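PDB 4QP0: endo-beta-mannanase from Rhizomucor miehei, which probably catalyses the random hydrolysis of beta-1,4-mannosidic linkages in mannans, galactomannans and glucomannans, as a secreted glycoside hydrolase of family 5. Local coordinates for residues N109-Y114 and E175-G180; G126-D131 and D183-S188; V217-F222 and S237-D242. One frame throughout, in Å; residues are numbered along the deposited sequence.

The three contacts join loops of a single TIM barrel and gather round the loops that follow its third, fourth and fifth strands. Contact 1 ties the loop after strand 102-106 to the one after strand 167-171; contact 2 joins the link between helices 116-124 and 136-151 to a later part of that second loop. Contact 3 closes the connection that follows strand 214-216. Along the chain, contacts 1 and 2 interleave, whereas contact 3 follows both. Centres of contacts 1 and 2 are 11 Å apart, bridged by Asn110 and His129; those of 1 and 3 are 12 Å apart, joined by the Arg177-Glu220 salt bridge. Contacts 2 and 3 do not touch, their nearest atoms being about 8 Å apart, and contact 1 lies against both.

Contact 1 (N109-Y114 and E175-G180); sequences NNWEDY and EPRCVG
Two irregular loops run close together here, the CA atoms of Asn110 and Pro176 lying 5.0 Å apart and those of Trp111 and Gly180 5.5 Å. Asn110 reaches across with its amide. With CG anti to the backbone N (chi1 -168°), the amide extends to segment 175-180 and uses both ends: OD1 accepts Arg177 N at 3.2 Å in a nearly straight bond, with the donor well above the carbonyl plane, while ND2 gives a hydrogen to Val179 O at 3.2 Å, close to the plane of the amide. OD1 has a further partner, His129 NE2, and three hydrogen bonds, two at OD1 and one at ND2, thereby fix the rotation of the amide.

Trp111 follows with its indole. NE1 points straight at Glu175 OE1, 2.7 Å away at a hydrogen angle of 169° and nearly in the ring plane; the carboxylate stands at about a right angle to the ring. The far end of the indole also has company: CZ3 lies 3.1 Å from Gly180 O at the ring edge, and CH2 sits over one face of the Arg177 guanidinium, 3.7 Å from NE. Arg177 NH2 goes on to a salt bridge with Glu220, and Glu175 OE2 to a hydrogen bond with His256 ND1.

Asn174, Glu175 and Pro176 form the Asn-Glu-Pro signature that follows the fourth barrel strand in glycoside hydrolase family 5, where its glutamate is usually the general acid/base; the geometry is consistent with Trp111 and His256 together orienting that carboxylate in the active-site cleft.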
ATOM      1  N   ASN A 109      -0.737  -8.968   2.982  1.00 34.68           N
ATOM      2  CA  ASN A 109      -2.074  -8.668   2.467  1.00 34.45           C
ATOM      3  C   ASN A 109      -3.147  -9.238   3.389  1.00 34.94           C
ATOM      4  O   ASN A 109      -2.992 -10.349   3.908  1.00 35.16           O
ATOM      5  CB  ASN A 109      -2.232  -9.255   1.059  1.00 33.93           C
ATOM      6  CG  ASN A 109      -3.478  -8.763   0.346  1.00 34.31           C
ATOM      7  OD1 ASN A 109      -4.083  -7.772   0.740  1.00 35.50           O
ATOM      8  ND2 ASN A 109      -3.866  -9.461  -0.714  1.00 34.31           N
ATOM      9  N   ASN A 110      -4.224  -8.482   3.596  1.00 34.30           N
ATOM     10  CA  ASN A 110      -5.378  -8.970   4.364  1.00 34.77           C
ATOM     11  C   ASN A 110      -6.100 -10.114   3.632  1.00 35.55           C
ATOM     12  O   ASN A 110      -6.422 -11.148   4.236  1.00 34.69           O
ATOM     13  CB  ASN A 110      -6.354  -7.823   4.662  1.00 33.66           C
ATOM     14  CG  ASN A 110      -7.409  -8.193   5.697  1.00 34.13           C
ATOM     15  OD1 ASN A 110      -7.096  -8.501   6.851  1.00 34.32           O
ATOM     16  ND2 ASN A 110      -8.673  -8.143   5.290  1.00 33.03           N
ATOM     17  N   TRP A 111      -6.310  -9.918   2.327  1.00 34.22           N
ATOM     18  CA  TRP A 111      -7.042 -10.844   1.458  1.00 34.95           C
ATOM     19  C   TRP A 111      -6.201 -11.998   0.957  1.00 35.71           C
ATOM     20  O   TRP A 111      -4.986 -12.040   1.173  1.00 35.41           O
ATOM     21  CB  TRP A 111      -7.667 -10.069   0.280  1.00 36.47           C
ATOM     22  CG  TRP A 111      -8.274  -8.754   0.707  1.00 36.59           C
ATOM     23  CD1 TRP A 111      -7.862  -7.479   0.352  1.00 37.05           C
ATOM     24  CD2 TRP A 111      -9.401  -8.541   1.639  1.00 38.17           C
ATOM     25  NE1 TRP A 111      -8.634  -6.525   0.961  1.00 37.85           N
ATOM     26  CE2 TRP A 111      -9.572  -7.089   1.747  1.00 37.53           C
ATOM     27  CE3 TRP A 111     -10.251  -9.379   2.369  1.00 38.19           C
ATOM     28  CZ2 TRP A 111     -10.557  -6.521   2.544  1.00 37.96           C
ATOM     29  CZ3 TRP A 111     -11.240  -8.790   3.172  1.00 38.50           C
ATOM     30  CH2 TRP A 111     -11.389  -7.394   3.255  1.00 38.52           C
ATOM     31  N   GLU A 112      -6.849 -12.941   0.270  1.00 35.89           N
ATOM     32  CA  GLU A 112      -6.196 -14.172  -0.198  1.00 37.60           C
ATOM     33  C   GLU A 112      -5.416 -14.024  -1.528  1.00 37.44           C
ATOM     34  O   GLU A 112      -4.865 -14.997  -2.035  1.00 37.01           O
ATOM     35  CB  GLU A 112      -7.215 -15.329  -0.288  1.00 37.81           C
ATOM     36  CG  GLU A 112      -8.296 -15.139  -1.354  1.00 38.91           C
ATOM     37  CD  GLU A 112      -9.252 -16.313  -1.444  1.00 38.46           C
ATOM     38  N   ASP A 113      -5.371 -12.822  -2.091  1.00 37.47           N
ATOM     39  CA  ASP A 113      -4.570 -12.598  -3.290  1.00 37.72           C
ATOM     40  C   ASP A 113      -3.093 -12.732  -2.935  1.00 38.75           C
ATOM     41  O   ASP A 113      -2.577 -12.020  -2.060  1.00 38.86           O
ATOM     42  CB  ASP A 113      -4.869 -11.234  -3.914  1.00 38.36           C
ATOM     43  CG  ASP A 113      -6.285 -11.129  -4.434  1.00 39.55           C
ATOM     44  OD1 ASP A 113      -7.216 -11.177  -3.603  1.00 39.16           O
ATOM     45  N   TYR A 114      -2.438 -13.680  -3.603  1.00 39.15           N
ATOM     46  CA  TYR A 114      -1.032 -14.020  -3.370  1.00 37.73           C
ATOM     47  C   TYR A 114      -0.765 -14.436  -1.922  1.00 38.53           C
ATOM     48  O   TYR A 114       0.285 -14.127  -1.342  1.00 37.39           O
ATOM     49  CB  TYR A 114      -0.100 -12.902  -3.863  1.00 37.31           C
ATOM     50  CG  TYR A 114      -0.392 -12.498  -5.297  1.00 39.24           C
ATOM     51  CD1 TYR A 114       0.140 -13.219  -6.368  1.00 39.21           C
ATOM     52  CD2 TYR A 114      -1.220 -11.413  -5.584  1.00 38.76           C
ATOM     53  CE1 TYR A 114      -0.136 -12.862  -7.681  1.00 39.47           C
ATOM     54  CE2 TYR A 114      -1.499 -11.052  -6.890  1.00 39.69           C
ATOM     55  CZ  TYR A 114      -0.956 -11.778  -7.933  1.00 40.40           C
ATOM     56  OH  TYR A 114      -1.232 -11.422  -9.231  1.00 41.36           O
ATOM     57  N   GLU A 175      -4.707  -3.371   3.463  1.00 35.26           N
ATOM     58  CA  GLU A 175      -6.101  -3.298   3.923  1.00 34.20           C
ATOM     59  C   GLU A 175      -6.495  -4.197   5.103  1.00 34.39           C
ATOM     60  O   GLU A 175      -7.515  -4.878   5.026  1.00 34.86           O
ATOM     61  CB  GLU A 175      -7.057  -3.532   2.739  1.00 34.89           C
ATOM     62  CG  GLU A 175      -6.827  -2.596   1.560  1.00 34.63           C
ATOM     63  CD  GLU A 175      -7.844  -2.778   0.449  1.00 34.99           C
ATOM     64  OE1 GLU A 175      -8.386  -3.895   0.298  1.00 36.59           O
ATOM     65  OE2 GLU A 175      -8.099  -1.800  -0.282  1.00 34.46           O
ATOM     66  N   PRO A 176      -5.723  -4.178   6.210  1.00 34.57           N
ATOM     67  CA  PRO A 176      -6.078  -5.041   7.345  1.00 36.05           C
ATOM     68  C   PRO A 176      -7.482  -4.769   7.883  1.00 38.11           C
ATOM     69  O   PRO A 176      -7.839  -3.610   8.103  1.00 40.86           O
ATOM     70  CB  PRO A 176      -5.037  -4.668   8.413  1.00 34.60           C
ATOM     71  CG  PRO A 176      -3.904  -4.082   7.654  1.00 33.28           C
ATOM     72  CD  PRO A 176      -4.535  -3.360   6.503  1.00 33.31           C
ATOM     73  N   ARG A 177      -8.277  -5.827   8.043  1.00 38.68           N
ATOM     74  CA  ARG A 177      -9.537  -5.777   8.794  1.00 40.31           C
ATOM     75  C   ARG A 177      -9.483  -6.891   9.835  1.00 41.34           C
ATOM     76  O   ARG A 177      -8.493  -7.614   9.912  1.00 41.63           O
ATOM     77  CB  ARG A 177     -10.758  -5.976   7.886  1.00 39.83           C
ATOM     78  CG  ARG A 177     -10.911  -4.966   6.762  1.00 41.67           C
ATOM     79  CD  ARG A 177     -12.269  -5.096   6.099  1.00 41.34           C
ATOM     80  NE  ARG A 177     -12.349  -4.269   4.905  1.00 43.44           N
ATOM     81  CZ  ARG A 177     -13.454  -4.066   4.189  1.00 43.98           C
ATOM     82  NH1 ARG A 177     -14.604  -4.626   4.540  1.00 45.67           N
ATOM     83  NH2 ARG A 177     -13.408  -3.291   3.116  1.00 43.31           N
ATOM     84  N   CYS A 178     -10.529  -7.031  10.645  1.00 45.30           N
ATOM     85  CA  CYS A 178     -10.634  -8.214  11.503  1.00 48.65           C
ATOM     86  C   CYS A 178     -11.032  -9.428  10.665  1.00 49.54           C
ATOM     87  O   CYS A 178     -10.622 -10.551  10.960  1.00 52.41           O
ATOM     88  CB  CYS A 178     -11.616  -7.996  12.659  1.00 50.09           C
ATOM     89  SG  CYS A 178     -10.934  -7.082  14.069  1.00 54.99           S
ATOM     90  N   VAL A 179     -11.813  -9.182   9.609  1.00 50.31           N
ATOM     91  CA  VAL A 179     -12.314 -10.228   8.709  1.00 51.14           C
ATOM     92  C   VAL A 179     -11.537 -10.237   7.383  1.00 53.17           C
ATOM     93  O   VAL A 179     -11.234  -9.177   6.818  1.00 54.23           O
ATOM     94  CB  VAL A 179     -13.826 -10.042   8.421  1.00 50.08           C
ATOM     95  CG1 VAL A 179     -14.389 -11.229   7.650  1.00 49.16           C
ATOM     96  CG2 VAL A 179     -14.605  -9.838   9.713  1.00 50.19           C
ATOM     97  N   GLY A 180     -11.232 -11.439   6.891  1.00 54.83           N
ATOM     98  CA  GLY A 180     -10.473 -11.623   5.644  1.00 52.30           C
ATOM     99  C   GLY A 180     -11.328 -11.959   4.436  1.00 50.49           C
ATOM    100  O   GLY A 180     -12.446 -11.463   4.302  1.00 51.09           O
TER

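Contact 2 (G126-D131 and D183-S188); sequences GTYHDD and DFPASS
Asp130 meets Ser187 because its chi1 of 66° tucks CG between its own backbone N and carbonyl carbon, turning the carboxylate to segment 183-188. There OD2 takes the Ser187 N-H at 2.8 Å, almost straight, from above the carboxylate plane; the bond from Ser187 OG to the same oxygen is weak. The Ser187 chi1 of -70° places that hydroxyl over one face of the Tyr128 ring, 3.1 Å from CG, so OG is wedged between carboxylate and aromatic ring.

One backbone bond sits in the middle: His129 N donates to Pro185 O at 2.7 Å. The same carbonyl oxygen receives a CA-H...O contact from Tyr128 CA, 3.2 Å away, so two neighbouring residues converge on it. At the other end, Phe184 brings its edge to the backbone of Thr127, with CD1 3.2 Å from Thr127 O, while Pro185 CD approaches that oxygen too. The Phe184 ring also packs on helix 116-124, against Val121 and Lys122.

Within 126-131, Asp131 OD2 accepts Tyr128 N at 3.0 Å, and Asp131 N bonds to Tyr128 O, holding the turn in shape. The His129 ring leads away from 183-188, to Asn110 and, by ND1, to Asp118.

The result is loop-on-loop packing at the periphery of the TIM barrel: the link between helices 116-124 and 136-151 clasps the long connection from the fourth strand to helix 192-209.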
ATOM      1  N   GLY A 126      -3.615 -22.101  12.827  1.00 52.67           N
ATOM      2  CA  GLY A 126      -4.663 -21.189  13.292  1.00 52.49           C
ATOM      3  C   GLY A 126      -5.968 -21.418  12.557  1.00 52.75           C
ATOM      4  O   GLY A 126      -5.980 -21.991  11.462  1.00 51.66           O
ATOM      5  N   THR A 127      -7.069 -20.977  13.161  1.00 53.89           N
ATOM      6  CA  THR A 127      -8.403 -21.135  12.561  1.00 54.53           C
ATOM      7  C   THR A 127      -9.094 -19.792  12.295  1.00 53.20           C
ATOM      8  O   THR A 127     -10.034 -19.712  11.500  1.00 52.25           O
ATOM      9  CB  THR A 127      -9.319 -22.059  13.405  1.00 55.95           C
ATOM     10  OG1 THR A 127      -9.016 -21.907  14.800  1.00 57.02           O
ATOM     11  CG2 THR A 127      -9.127 -23.526  13.007  1.00 56.01           C
ATOM     12  N   TYR A 128      -8.614 -18.741  12.954  1.00 50.89           N
ATOM     13  CA  TYR A 128      -9.200 -17.418  12.827  1.00 48.80           C
ATOM     14  C   TYR A 128      -8.232 -16.459  12.146  1.00 47.29           C
ATOM     15  O   TYR A 128      -7.043 -16.442  12.459  1.00 46.29           O
ATOM     16  CB  TYR A 128      -9.586 -16.865  14.198  1.00 51.11           C
ATOM     17  CG  TYR A 128     -10.502 -17.751  15.019  1.00 53.66           C
ATOM     18  CD1 TYR A 128     -11.885 -17.740  14.817  1.00 54.06           C
ATOM     19  CD2 TYR A 128      -9.986 -18.581  16.020  1.00 54.13           C
ATOM     20  CE1 TYR A 128     -12.726 -18.542  15.575  1.00 54.23           C
ATOM     21  CE2 TYR A 128     -10.818 -19.387  16.786  1.00 55.43           C
ATOM     22  CZ  TYR A 128     -12.187 -19.365  16.563  1.00 55.96           C
ATOM     23  OH  TYR A 128     -13.018 -20.165  17.326  1.00 54.42           O
ATOM     24  N   HIS A 129      -8.764 -15.662  11.221  1.00 46.17           N
ATOM     25  CA  HIS A 129      -8.010 -14.639  10.488  1.00 45.25           C
ATOM     26  C   HIS A 129      -7.166 -13.796  11.394  1.00 44.88           C
ATOM     27  O   HIS A 129      -5.964 -13.641  11.179  1.00 45.19           O
ATOM     28  CB  HIS A 129      -8.974 -13.751   9.709  1.00 44.68           C
ATOM     29  CG  HIS A 129      -8.300 -12.637   8.942  1.00 44.83           C
ATOM     30  ND1 HIS A 129      -7.869 -12.787   7.678  1.00 44.03           N
ATOM     31  CD2 HIS A 129      -8.005 -11.323   9.306  1.00 43.24           C
ATOM     32  CE1 HIS A 129      -7.321 -11.636   7.255  1.00 43.03           C
ATOM     33  NE2 HIS A 129      -7.404 -10.742   8.253  1.00 42.37           N
ATOM     34  N   ASP A 130      -7.796 -13.262  12.432  1.00 45.33           N
ATOM     35  CA  ASP A 130      -7.136 -12.377  13.376  1.00 45.94           C
ATOM     36  C   ASP A 130      -6.173 -13.098  14.328  1.00 44.90           C
ATOM     37  O   ASP A 130      -5.616 -12.463  15.231  1.00 45.16           O
ATOM     38  CB  ASP A 130      -8.182 -11.604  14.177  1.00 47.64           C
ATOM     39  CG  ASP A 130      -9.008 -12.508  15.074  1.00 49.65           C
ATOM     40  OD1 ASP A 130      -8.873 -12.400  16.315  1.00 52.37           O
ATOM     41  OD2 ASP A 130      -9.777 -13.337  14.536  1.00 48.40           O
ATOM     42  N   ASP A 131      -5.983 -14.406  14.139  1.00 43.34           N
ATOM     43  CA  ASP A 131      -4.914 -15.138  14.836  1.00 42.21           C
ATOM     44  C   ASP A 131      -3.570 -14.502  14.507  1.00 42.23           C
ATOM     45  O   ASP A 131      -2.668 -14.449  15.354  1.00 41.73           O
ATOM     46  CB  ASP A 131      -4.877 -16.619  14.434  1.00 42.72           C
ATOM     47  CG  ASP A 131      -5.842 -17.483  15.235  1.00 42.01           C
ATOM     48  OD1 ASP A 131      -6.197 -17.104  16.371  1.00 42.11           O
ATOM     49  OD2 ASP A 131      -6.226 -18.560  14.730  1.00 40.82           O
ATOM     50  N   ASP A 183     -11.986 -17.697   3.789  1.00 60.50           N
ATOM     51  CA  ASP A 183     -11.434 -19.013   4.126  1.00 62.08           C
ATOM     52  C   ASP A 183     -11.198 -19.165   5.635  1.00 60.58           C
ATOM     53  O   ASP A 183     -11.225 -20.279   6.164  1.00 60.18           O
ATOM     54  CB  ASP A 183     -10.141 -19.293   3.339  1.00 63.30           C
ATOM     55  CG  ASP A 183     -10.352 -19.288   1.821  1.00 66.23           C
ATOM     56  OD1 ASP A 183     -10.788 -18.251   1.266  1.00 66.83           O
ATOM     57  OD2 ASP A 183     -10.057 -20.318   1.178  1.00 65.14           O
ATOM     58  N   PHE A 184     -10.966 -18.041   6.312  1.00 58.19           N
ATOM     59  CA  PHE A 184     -10.788 -18.017   7.761  1.00 57.77           C
ATOM     60  C   PHE A 184     -11.588 -16.874   8.380  1.00 59.06           C
ATOM     61  O   PHE A 184     -11.463 -15.725   7.942  1.00 59.71           O
ATOM     62  CB  PHE A 184      -9.304 -17.898   8.119  1.00 58.35           C
ATOM     63  CG  PHE A 184      -8.515 -19.144   7.833  1.00 58.19           C
ATOM     64  CD1 PHE A 184      -8.286 -20.080   8.837  1.00 55.31           C
ATOM     65  CD2 PHE A 184      -8.016 -19.392   6.555  1.00 56.43           C
ATOM     66  CE1 PHE A 184      -7.570 -21.235   8.578  1.00 55.09           C
ATOM     67  CE2 PHE A 184      -7.304 -20.550   6.288  1.00 56.43           C
ATOM     68  CZ  PHE A 184      -7.078 -21.471   7.303  1.00 56.64           C
ATOM     69  N   PRO A 185     -12.420 -17.186   9.394  1.00 58.19           N
ATOM     70  CA  PRO A 185     -13.311 -16.211  10.035  1.00 56.75           C
ATOM     71  C   PRO A 185     -12.632 -15.398  11.140  1.00 54.63           C
ATOM     72  O   PRO A 185     -11.480 -15.667  11.484  1.00 52.40           O
ATOM     73  CB  PRO A 185     -14.417 -17.093  10.624  1.00 58.25           C
ATOM     74  CG  PRO A 185     -13.730 -18.383  10.938  1.00 57.85           C
ATOM     75  CD  PRO A 185     -12.603 -18.544   9.948  1.00 58.11           C
ATOM     76  N   ALA A 186     -13.351 -14.418  11.685  1.00 53.00           N
ATOM     77  CA  ALA A 186     -12.830 -13.544  12.739  1.00 53.57           C
ATOM     78  C   ALA A 186     -13.319 -13.955  14.122  1.00 52.19           C
ATOM     79  O   ALA A 186     -14.467 -14.363  14.280  1.00 52.82           O
ATOM     80  CB  ALA A 186     -13.213 -12.099  12.458  1.00 54.68           C
ATOM     81  N   SER A 187     -12.443 -13.842  15.118  1.00 53.40           N
ATOM     82  CA  SER A 187     -12.786 -14.130  16.517  1.00 53.46           C
ATOM     83  C   SER A 187     -13.622 -13.022  17.115  1.00 52.91           C
ATOM     84  O   SER A 187     -13.624 -11.900  16.615  1.00 51.26           O
ATOM     85  CB  SER A 187     -11.523 -14.249  17.374  1.00 52.02           C
ATOM     86  OG  SER A 187     -10.796 -15.411  17.062  1.00 57.54           O
ATOM     87  N   SER A 188     -14.314 -13.344  18.202  1.00 55.96           N
ATOM     88  CA  SER A 188     -14.894 -12.329  19.068  1.00 58.69           C
ATOM     89  C   SER A 188     -13.766 -11.526  19.723  1.00 60.25           C
ATOM     90  O   SER A 188     -13.969 -10.383  20.123  1.00 64.96           O
ATOM     91  CB  SER A 188     -15.787 -12.968  20.139  1.00 60.02           C
ATOM     92  OG  SER A 188     -15.023 -13.605  21.154  1.00 57.88           O
TER

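Contact 3 (V217-F222 and S237-D242); sequences VGDEGF and SGMDFD
Phe241 and Phe222 are joined through their backbones: Phe241 N donates to Phe222 O at 3.0 Å, with an angle of 148° at the hydrogen. Around this bond the side chains make ordinary van der Waals contacts. Phe241 CD1 lies 3.7 Å from Gly221 CA, and its ring edge lies near Asp219 OD2, CD1 being 4.1 Å from it. Phe222 presents its own ring edge, at CD2, to Ser237 OG, 3.5 Å away, and its CB meets Met239 CB at 4.3 Å. Met239, bent at chi2 (-63°) and again at chi3, curls its methyl CE to within 3.9 Å of Asp219 CB.

The segments are the two ends of one TIM-barrel connection, from the fifth strand, 214-216, to the short helix 241-245; Asp240 is that helix's N-cap, its OD1 taking the N-H of Ala243.

Further out, Phe222 makes an edge-to-face stack with Trp262, and Phe241 one with His278. Asp219 OD2 accepts Gly221 N in a weak bond, and the residue's other oxygen, OD1, has a weak one with Thr254 OG1. Glu220 lays its CB over a face of the Phe222 ring.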
ATOM      1  N   VAL A 217       0.749   1.848   7.441  1.00 31.21           N
ATOM      2  CA  VAL A 217       0.040   0.574   7.526  1.00 30.69           C
ATOM      3  C   VAL A 217      -0.318   0.057   6.145  1.00 30.29           C
ATOM      4  O   VAL A 217      -0.012  -1.091   5.824  1.00 30.40           O
ATOM      5  CB  VAL A 217      -1.216   0.656   8.420  1.00 30.81           C
ATOM      6  CG1 VAL A 217      -1.982  -0.662   8.406  1.00 30.80           C
ATOM      7  CG2 VAL A 217      -0.816   1.024   9.833  1.00 29.96           C
ATOM      8  N   GLY A 218      -0.954   0.910   5.338  1.00 30.84           N
ATOM      9  CA  GLY A 218      -1.485   0.520   4.031  1.00 28.77           C
ATOM     10  C   GLY A 218      -2.954   0.144   4.103  1.00 30.28           C
ATOM     11  O   GLY A 218      -3.450  -0.592   3.248  1.00 30.66           O
ATOM     12  N   ASP A 219      -3.647   0.640   5.130  1.00 31.23           N
ATOM     13  CA  ASP A 219      -5.066   0.335   5.353  1.00 31.82           C
ATOM     14  C   ASP A 219      -5.976   1.192   4.493  1.00 31.56           C
ATOM     15  O   ASP A 219      -5.516   2.123   3.826  1.00 32.03           O
ATOM     16  CB  ASP A 219      -5.449   0.484   6.835  1.00 33.35           C
ATOM     17  CG  ASP A 219      -5.367   1.933   7.345  1.00 35.82           C
ATOM     18  OD1 ASP A 219      -4.279   2.562   7.263  1.00 36.84           O
ATOM     19  OD2 ASP A 219      -6.394   2.436   7.871  1.00 37.63           O
ATOM     20  N   GLU A 220      -7.270   0.876   4.525  1.00 30.75           N
ATOM     21  CA  GLU A 220      -8.274   1.608   3.757  1.00 30.46           C
ATOM     22  C   GLU A 220      -8.615   2.960   4.384  1.00 30.23           C
ATOM     23  O   GLU A 220      -9.225   3.821   3.728  1.00 29.10           O
ATOM     24  CB  GLU A 220      -9.538   0.764   3.582  1.00 29.80           C
ATOM     25  CG  GLU A 220      -9.372  -0.365   2.583  1.00 30.61           C
ATOM     26  CD  GLU A 220     -10.216  -1.582   2.917  1.00 32.91           C
ATOM     27  OE1 GLU A 220     -10.053  -2.159   4.025  1.00 32.75           O
ATOM     28  OE2 GLU A 220     -11.036  -1.973   2.057  1.00 33.77           O
ATOM     29  N   GLY A 221      -8.227   3.133   5.647  1.00 28.67           N
ATOM     30  CA  GLY A 221      -8.402   4.395   6.356  1.00 28.34           C
ATOM     31  C   GLY A 221      -9.660   4.455   7.187  1.00 28.24           C
ATOM     32  O   GLY A 221     -10.158   5.535   7.496  1.00 27.65           O
ATOM     33  N   PHE A 222     -10.162   3.286   7.568  1.00 30.44           N
ATOM     34  CA  PHE A 222     -11.387   3.187   8.358  1.00 30.90           C
ATOM     35  C   PHE A 222     -11.211   3.763   9.759  1.00 31.32           C
ATOM     36  O   PHE A 222     -10.239   3.444  10.443  1.00 32.27           O
ATOM     37  CB  PHE A 222     -11.909   1.739   8.398  1.00 30.22           C
ATOM     38  CG  PHE A 222     -12.282   1.180   7.037  1.00 30.97           C
ATOM     39  CD1 PHE A 222     -12.590   2.030   5.961  1.00 30.64           C
ATOM     40  CD2 PHE A 222     -12.339  -0.194   6.827  1.00 30.23           C
ATOM     41  CE1 PHE A 222     -12.925   1.514   4.717  1.00 30.24           C
ATOM     42  CE2 PHE A 222     -12.689  -0.713   5.586  1.00 30.10           C
ATOM     43  CZ  PHE A 222     -12.987   0.142   4.533  1.00 30.77           C
ATOM     44  N   SER A 237     -15.096  -2.320  11.200  1.00 35.19           N
ATOM     45  CA  SER A 237     -14.040  -3.132  10.579  1.00 34.37           C
ATOM     46  C   SER A 237     -13.007  -3.688  11.575  1.00 34.25           C
ATOM     47  O   SER A 237     -12.293  -4.654  11.275  1.00 34.27           O
ATOM     48  CB  SER A 237     -13.316  -2.305   9.519  1.00 32.37           C
ATOM     49  OG  SER A 237     -12.692  -1.181  10.114  1.00 32.38           O
ATOM     50  N   GLY A 238     -12.930  -3.065  12.746  1.00 34.42           N
ATOM     51  CA  GLY A 238     -11.911  -3.390  13.738  1.00 35.28           C
ATOM     52  C   GLY A 238     -10.653  -2.552  13.579  1.00 35.81           C
ATOM     53  O   GLY A 238      -9.620  -2.869  14.158  1.00 35.49           O
ATOM     54  N   MET A 239     -10.747  -1.479  12.793  1.00 36.89           N
ATOM     55  CA  MET A 239      -9.614  -0.588  12.519  1.00 37.70           C
ATOM     56  C   MET A 239      -9.872   0.806  13.069  1.00 37.74           C
ATOM     57  O   MET A 239     -11.017   1.224  13.210  1.00 40.90           O
ATOM     58  CB  MET A 239      -9.345  -0.495  11.016  1.00 37.45           C
ATOM     59  CG  MET A 239      -8.913  -1.799  10.380  1.00 38.30           C
ATOM     60  SD  MET A 239      -7.346  -2.425  11.011  1.00 40.43           S
ATOM     61  CE  MET A 239      -6.187  -1.319  10.208  1.00 38.23           C
ATOM     62  N   ASP A 240      -8.800   1.533  13.348  1.00 36.61           N
ATOM     63  CA  ASP A 240      -8.903   2.803  14.046  1.00 34.83           C
ATOM     64  C   ASP A 240      -7.864   3.741  13.475  1.00 33.02           C
ATOM     65  O   ASP A 240      -6.775   3.876  14.038  1.00 35.28           O
ATOM     66  CB  ASP A 240      -8.668   2.584  15.546  1.00 33.67           C
ATOM     67  CG  ASP A 240      -9.006   3.804  16.394  1.00 35.18           C
ATOM     68  OD1 ASP A 240      -8.971   4.955  15.893  1.00 35.43           O
ATOM     69  OD2 ASP A 240      -9.291   3.605  17.595  1.00 35.70           O
ATOM     70  N   PHE A 241      -8.200   4.384  12.361  1.00 30.75           N
ATOM     71  CA  PHE A 241      -7.287   5.314  11.690  1.00 29.99           C
ATOM     72  C   PHE A 241      -6.667   6.301  12.664  1.00 28.65           C
ATOM     73  O   PHE A 241      -5.467   6.538  12.609  1.00 29.42           O
ATOM     74  CB  PHE A 241      -8.007   6.068  10.570  1.00 29.77           C
ATOM     75  CG  PHE A 241      -7.111   6.968   9.754  1.00 29.51           C
ATOM     76  CD1 PHE A 241      -6.393   6.466   8.674  1.00 29.51           C
ATOM     77  CD2 PHE A 241      -7.016   8.328  10.039  1.00 30.33           C
ATOM     78  CE1 PHE A 241      -5.583   7.296   7.907  1.00 29.76           C
ATOM     79  CE2 PHE A 241      -6.211   9.173   9.266  1.00 30.30           C
ATOM     80  CZ  PHE A 241      -5.491   8.654   8.200  1.00 29.20           C
ATOM     81  N   ASP A 242      -7.482   6.868  13.547  1.00 28.62           N
ATOM     82  CA  ASP A 242      -6.997   7.814  14.561  1.00 29.54           C
ATOM     83  C   ASP A 242      -5.901   7.222  15.454  1.00 29.70           C
ATOM     84  O   ASP A 242      -4.849   7.842  15.652  1.00 29.46           O
ATOM     85  CB  ASP A 242      -8.154   8.344  15.420  1.00 30.02           C
ATOM     86  CG  ASP A 242      -9.123   9.221  14.626  1.00 31.48           C
ATOM     87  OD1 ASP A 242      -8.670   9.999  13.752  1.00 30.21           O
ATOM     88  OD2 ASP A 242     -10.345   9.125  14.883  1.00 32.55           O
TER